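Side-chain contacts in AA9 family lytic polysaccharide monooxygenase B (Heterobasidion irregulare TC 32-1, PDB 5NNS), which cleaves crystalline and amorphous polysaccharides oxidatively at a copper centre, attacking scissile (1-4)-glycosidic bonds and yielding specifically C1-oxidised products: residues 128-131 / 132-136; 182-185 / 186-189; 205-208 / 209-212. One frame throughout, in Å; residues are numbered along the deposited sequence.

Contact 1: residues 128-131 / 132-136. With NAG (2-acetamido-2-deoxy-beta-D-glucopyranose), chain D.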
# COMPACT_ATOMS: atom_id res chain seq x y z
N GLN A 128 -8.73 -6.14 11.14
CA GLN A 128 -7.69 -5.89 12.15
C GLN A 128 -7.19 -4.44 12.12
O GLN A 128 -6.96 -3.85 13.16
CB GLN A 128 -6.51 -6.86 11.98
CG GLN A 128 -6.84 -8.30 12.35
CD GLN A 128 -5.69 -9.26 12.08
OE1 GLN A 128 -4.93 -9.08 11.13
NE2 GLN A 128 -5.57 -10.29 12.91
N LEU A 129 -7.03 -3.89 10.91
CA LEU A 129 -6.65 -2.49 10.71
C LEU A 129 -7.65 -1.54 11.39
O LEU A 129 -7.24 -0.65 12.15
CB LEU A 129 -6.56 -2.19 9.21
CG LEU A 129 -6.09 -0.81 8.72
CD1 LEU A 129 -5.41 -0.99 7.38
CD2 LEU A 129 -7.22 0.21 8.60
N VAL A 130 -8.94 -1.75 11.15
CA VAL A 130 -10.00 -0.94 11.76
C VAL A 130 -9.92 -1.03 13.29
O VAL A 130 -9.94 -0.00 13.98
CB VAL A 130 -11.41 -1.37 11.27
CG1 VAL A 130 -12.52 -0.68 12.05
CG2 VAL A 130 -11.58 -1.10 9.77
N ALA A 131 -9.79 -2.25 13.80
CA ALA A 131 -9.73 -2.52 15.25
C ALA A 131 -8.51 -1.93 15.94
O ALA A 131 -8.56 -1.64 17.14
CB ALA A 131 -9.79 -4.01 15.51
N ASN A 132 -7.42 -1.75 15.19
CA ASN A 132 -6.19 -1.16 15.71
C ASN A 132 -6.15 0.34 15.43
O ASN A 132 -5.19 0.84 14.82
CB ASN A 132 -4.97 -1.88 15.08
CG ASN A 132 -3.64 -1.36 15.58
OD1 ASN A 132 -3.49 -1.04 16.76
ND2 ASN A 132 -2.67 -1.23 14.68
N ASN A 133 -7.18 1.07 15.87
CA ASN A 133 -7.25 2.53 15.70
C ASN A 133 -7.11 2.96 14.23
O ASN A 133 -6.46 3.96 13.93
CB ASN A 133 -6.18 3.19 16.59
CG ASN A 133 -6.34 4.71 16.70
OD1 ASN A 133 -7.46 5.23 16.74
ND2 ASN A 133 -5.21 5.41 16.75
N ASN A 134 -7.71 2.20 13.32
CA ASN A 134 -7.66 2.48 11.89
C ASN A 134 -6.24 2.70 11.40
O ASN A 134 -5.95 3.71 10.74
CB ASN A 134 -8.53 3.68 11.55
CG ASN A 134 -9.97 3.47 11.94
OD1 ASN A 134 -10.68 2.71 11.27
ND2 ASN A 134 -10.40 4.12 13.01
N SER A 135 -5.35 1.76 11.74
CA SER A 135 -3.93 1.90 11.43
C SER A 135 -3.26 0.56 11.17
O SER A 135 -3.79 -0.48 11.53
CB SER A 135 -3.20 2.64 12.56
OG SER A 135 -3.13 1.85 13.73
N TRP A 136 -2.08 0.62 10.55
CA TRP A 136 -1.33 -0.57 10.20
C TRP A 136 0.16 -0.33 10.46
O TRP A 136 0.76 0.59 9.90
CB TRP A 136 -1.56 -0.91 8.73
CG TRP A 136 -1.19 -2.31 8.39
CD1 TRP A 136 -0.08 -2.74 7.70
CD2 TRP A 136 -1.95 -3.47 8.70
NE1 TRP A 136 -0.11 -4.11 7.57
CE2 TRP A 136 -1.25 -4.58 8.17
CE3 TRP A 136 -3.15 -3.70 9.38
CZ2 TRP A 136 -1.70 -5.88 8.32
CZ3 TRP A 136 -3.62 -5.00 9.52
CH2 TRP A 136 -2.89 -6.08 8.99
C1 NAG D . -5.10 6.85 16.86
C2 NAG D . -3.93 7.23 17.75
C3 NAG D . -3.72 8.73 17.79
C4 NAG D . -3.64 9.33 16.38
C5 NAG D . -4.79 8.83 15.51
C6 NAG D . -4.61 9.26 14.06
C7 NAG D . -3.51 5.66 19.63
C8 NAG D . -3.87 5.32 21.04
N2 NAG D . -4.13 6.73 19.11
O3 NAG D . -2.50 8.98 18.49
O4 NAG D . -3.69 10.76 16.44
O5 NAG D . -4.86 7.39 15.56
O6 NAG D . -5.75 8.84 13.30
O7 NAG D . -2.69 4.98 19.02
O HOH W 1 -9.70 0.72 17.92

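Contact 2: residues 182-185 / 186-189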
# COMPACT_ATOMS: atom_id res chain seq x y z
N THR A 182 18.77 -6.70 -1.56
CA THR A 182 17.70 -6.31 -2.49
C THR A 182 16.86 -7.55 -2.80
O THR A 182 17.40 -8.65 -2.86
CB THR A 182 18.27 -5.78 -3.82
OG1 THR A 182 19.18 -6.75 -4.37
CG2 THR A 182 19.00 -4.46 -3.63
N PRO A 183 15.54 -7.38 -3.01
CA PRO A 183 14.74 -8.56 -3.33
C PRO A 183 15.13 -9.17 -4.68
O PRO A 183 15.36 -8.42 -5.63
CB PRO A 183 13.29 -8.03 -3.38
CG PRO A 183 13.35 -6.58 -3.11
CD PRO A 183 14.77 -6.13 -3.17
N PRO A 184 15.21 -10.52 -4.77
CA PRO A 184 15.40 -11.17 -6.08
C PRO A 184 14.27 -10.85 -7.08
O PRO A 184 13.18 -10.45 -6.68
CB PRO A 184 15.41 -12.67 -5.75
CG PRO A 184 15.69 -12.76 -4.29
CD PRO A 184 15.16 -11.50 -3.67
N ALA A 185 14.56 -11.04 -8.36
CA ALA A 185 13.64 -10.70 -9.45
C ALA A 185 12.24 -11.33 -9.32
O ALA A 185 11.27 -10.71 -9.71
CB ALA A 185 14.25 -11.06 -10.79
N SER A 186 12.15 -12.54 -8.77
CA SER A 186 10.87 -13.23 -8.58
C SER A 186 9.88 -12.55 -7.62
O SER A 186 8.68 -12.80 -7.70
CB SER A 186 11.10 -14.67 -8.10
OG SER A 186 11.85 -14.68 -6.90
N TYR A 187 10.37 -11.72 -6.70
CA TYR A 187 9.51 -10.95 -5.78
C TYR A 187 9.07 -9.61 -6.36
O TYR A 187 8.20 -8.95 -5.80
CB TYR A 187 10.22 -10.68 -4.46
CG TYR A 187 10.49 -11.92 -3.66
CD1 TYR A 187 11.62 -12.70 -3.90
CD2 TYR A 187 9.61 -12.33 -2.66
CE1 TYR A 187 11.87 -13.84 -3.17
CE2 TYR A 187 9.85 -13.47 -1.92
CZ TYR A 187 10.98 -14.22 -2.17
OH TYR A 187 11.23 -15.36 -1.43
N LEU A 188 9.69 -9.20 -7.48
CA LEU A 188 9.49 -7.87 -8.05
C LEU A 188 8.37 -7.88 -9.09
O LEU A 188 8.33 -8.75 -9.95
CB LEU A 188 10.80 -7.37 -8.67
CG LEU A 188 12.00 -7.27 -7.72
CD1 LEU A 188 13.27 -6.87 -8.47
CD2 LEU A 188 11.74 -6.28 -6.59
N VAL A 189 7.46 -6.91 -8.97
CA VAL A 189 6.35 -6.75 -9.92
C VAL A 189 6.16 -5.28 -10.29
O VAL A 189 6.76 -4.39 -9.70
CB VAL A 189 5.02 -7.33 -9.36
CG1 VAL A 189 5.17 -8.82 -9.09
CG2 VAL A 189 4.57 -6.60 -8.10
O HOH W 2 9.83 -10.26 -11.80

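Contact 3: residues 205-208 / 209-212. With NAG (2-acetamido-2-deoxy-beta-D-glucopyranose), chain C.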
# COMPACT_ATOMS: atom_id res chain seq x y z
N ASP A 205 -16.53 -13.22 -5.84
CA ASP A 205 -17.85 -13.01 -5.26
C ASP A 205 -17.84 -13.84 -4.00
O ASP A 205 -18.04 -15.05 -4.05
CB ASP A 205 -18.93 -13.48 -6.25
CG ASP A 205 -20.35 -13.44 -5.66
OD1 ASP A 205 -20.59 -12.75 -4.64
OD2 ASP A 205 -21.22 -14.12 -6.24
N ILE A 206 -17.59 -13.19 -2.87
CA ILE A 206 -17.52 -13.88 -1.57
C ILE A 206 -18.85 -14.54 -1.16
O ILE A 206 -18.85 -15.56 -0.48
CB ILE A 206 -17.00 -12.95 -0.42
CG1 ILE A 206 -17.98 -11.80 -0.12
CG2 ILE A 206 -15.61 -12.41 -0.76
CD1 ILE A 206 -17.55 -10.95 1.06
N TYR A 207 -19.96 -13.97 -1.63
CA TYR A 207 -21.32 -14.43 -1.26
C TYR A 207 -21.75 -15.75 -1.91
O TYR A 207 -22.66 -16.40 -1.41
CB TYR A 207 -22.34 -13.31 -1.52
CG TYR A 207 -21.88 -12.02 -0.90
CD1 TYR A 207 -21.73 -11.91 0.49
CD2 TYR A 207 -21.53 -10.92 -1.69
CE1 TYR A 207 -21.27 -10.73 1.07
CE2 TYR A 207 -21.07 -9.74 -1.11
CZ TYR A 207 -20.95 -9.66 0.27
OH TYR A 207 -20.50 -8.52 0.88
N SER A 208 -21.11 -16.14 -3.01
CA SER A 208 -21.27 -17.49 -3.58
C SER A 208 -20.19 -18.47 -3.11
O SER A 208 -20.06 -19.54 -3.68
CB SER A 208 -21.27 -17.40 -5.10
OG SER A 208 -22.29 -16.54 -5.56
N HIS A 209 -19.43 -18.12 -2.07
CA HIS A 209 -18.33 -18.94 -1.55
C HIS A 209 -18.24 -18.76 -0.04
O HIS A 209 -17.15 -18.60 0.52
CB HIS A 209 -17.00 -18.56 -2.20
CG HIS A 209 -16.94 -18.86 -3.67
ND1 HIS A 209 -17.24 -17.92 -4.63
CD2 HIS A 209 -16.63 -19.99 -4.33
CE1 HIS A 209 -17.12 -18.47 -5.83
NE2 HIS A 209 -16.74 -19.72 -5.67
N GLU A 210 -19.40 -18.82 0.63
CA GLU A 210 -19.52 -18.45 2.04
C GLU A 210 -18.93 -19.46 3.02
O GLU A 210 -18.78 -19.15 4.20
CB GLU A 210 -20.98 -18.16 2.40
CG GLU A 210 -21.64 -17.08 1.55
CD GLU A 210 -22.67 -16.25 2.31
OE1 GLU A 210 -23.42 -16.80 3.14
OE2 GLU A 210 -22.74 -15.02 2.05
N THR A 211 -18.63 -20.67 2.55
CA THR A 211 -17.91 -21.69 3.33
C THR A 211 -16.41 -21.78 2.98
O THR A 211 -15.69 -22.56 3.60
CB THR A 211 -18.54 -23.09 3.15
OG1 THR A 211 -18.27 -23.60 1.84
CG2 THR A 211 -20.05 -23.03 3.39
N GLU A 212 -15.96 -21.01 1.98
CA GLU A 212 -14.54 -20.99 1.58
C GLU A 212 -13.66 -20.37 2.67
O GLU A 212 -13.94 -19.29 3.15
CB GLU A 212 -14.37 -20.22 0.28
CG GLU A 212 -12.94 -20.20 -0.27
CD GLU A 212 -12.82 -19.52 -1.62
OE1 GLU A 212 -13.75 -19.63 -2.44
OE2 GLU A 212 -11.78 -18.86 -1.86
C1 NAG C . -9.29 -21.38 -2.98
C2 NAG C . -8.91 -20.40 -4.10
C3 NAG C . -9.33 -20.91 -5.47
C4 NAG C . -8.74 -22.29 -5.72
C5 NAG C . -9.23 -23.24 -4.63
C6 NAG C . -8.58 -24.61 -4.82
C7 NAG C . -8.92 -17.98 -3.64
C8 NAG C . -9.77 -16.75 -3.49
N2 NAG C . -9.57 -19.12 -3.92
O3 NAG C . -8.90 -19.98 -6.46
O4 NAG C . -9.12 -22.78 -7.02
O5 NAG C . -8.93 -22.74 -3.32
O6 NAG C . -8.96 -25.48 -3.75
O7 NAG C . -7.71 -17.93 -3.49

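Contact 1: residues 128-131 / 132-136
L129 and W136 meet in the apolar part of this helix end. Their side chains cross at about a right angle, and L129 CB lies 3.7 Å from CE3 on the benzene side of the W136 indole. W136 has CG anti to its backbone N (chi1 -162°), which turns the ring toward the helix, with L129 N in the ring plane at its edge. The indole NE1 is held by N110 OD1.

Backbone bonds do the turning. N132, the first residue to leave helical conformation, still gives its N to Q128 O at 3.0 Å, and S135 N then reaches L129 O while N134 N reaches V130 O. The segment is thus the C-terminal end of helix 125-131, where N133 and N134, successive residues of left-handed helical conformation, swing the chain into strand 135-139, an outermost strand of the four-stranded antiparallel sheet.

Among polar side chains, S135 OG donates to N132 O at 2.5 Å, almost in line with the N132 carbonyl bond. N134 OD1 passes 3.9 Å from V130 CG1 and accepts a bond from W78 N. N133, whose CB points away from the helix, is covalently linked through ND2 to C1 of the N-acetylglucosamine, and a water bridges A131 O and N133 N.

Contact 2: residues 182-185 / 186-189
L188 folds back over the P183 ring and the carbonyl oxygen of P184, and its path can be read atom by atom. CB of L188 sits 3.5 Å from A185 O, close to the carbonyl that the backbone N of the same leucine grips. CG of L188 comes next, 3.5 Å from P184 O. Because chi1 (-59°) sets CG beside the backbone N and anti to the carbonyl carbon, the isobutyl group leans back along the chain. There it divides: CD1 of L188 passes 3.9 Å from P183 O, whereas CD2 of L188 rests 3.8 Å from P183 CG, the two side chains crossing at about a right angle. P183 and L188 also both touch F107 of strand 106-116.

The framework is a short 3-10 turn in the loop that follows strand 165-176. Two i to i+3 bonds define it, from Y187 N to P184 O and from L188 N to A185 O, each 3.1 Å long with an angle of 153° at the hydrogen. A water lies close enough to A185 O and to L188 O to donate to either.

With an alanine here in place of L188, CB would remain, but loss of CG and both methyls is likely to leave the P183 ring without its leucine neighbour and to open a gap toward F107.

Y187 takes a separate course. Its ring lies alongside P184, pointing the same way, with Y187 CD1 3.7 Å from P184 CD, and P184 O stands in the ring plane at its edge. Beyond the turn, W223 meets the Y187 ring edge-to-face and touches both prolines as well.

Contact 3: residues 205-208 / 209-212
I206 O receives H209 N at 3.1 Å, and the chain then runs on into a type I beta turn from H209 to E212, closed by E212 N on H209 O.

H209 adds a side-chain bond to this backbone one: ND1 of H209 donates to D205 O at 3.0 Å, almost perfectly straight (178°) and in the imidazole plane. The carbonyl oxygen of S208, a near neighbour in the chain, lies over one face of the same ring, 3.2 Å from H209 CG, but the hydrogen bond of the ring is the in-plane one to D205 O. D205 also works from its carboxylate, where OD2 takes a 2.7 Å bond from S208 OG arriving above the carboxylate plane, and OD1 is hydrogen-bonded to S161 OG.

With E210 CG beside the backbone N and anti to the carbonyl carbon (chi1 -57°), CG comes to 3.2 Å from Y207 O; the bend at chi2 then turns the carboxylate, placing E210 OE2 at the edge of the Y207 ring, 3.6 Å from CD1. Carboxylate and ring planes stand 59° apart. I206 CG1 lies over the centre of one face of that ring, and Y207 OH is hydrogen-bonded to H159 O.

D205, Y207 and E210 each bind the (1,4-beta-D-glucosyl) chain, so this surface loop shapes part of the substrate-binding site of this AA9 enzyme, with the Y207 side chain about 12 Å from the copper.

Three local contacts show how chemistry differs with place in the fold. Contact 1 is partly buried, joining a helix to a sheet strand, with W136 buried on the inner side, while N133 carries the N-linked sugar. Contacts 2 and 3 are surface features, both belonging to the long loop region after strand 165-176, yet their centres are about 32 Å apart. Contact 2 is proline-rich and largely apolar, away from the annotated sites and across the chain's centre from contact 1. Contact 3, which has more polar side-chain bonds, takes part in glucan recognition. No pair touches; even contacts 1 and 3 keep about 14 Å between nearest atoms.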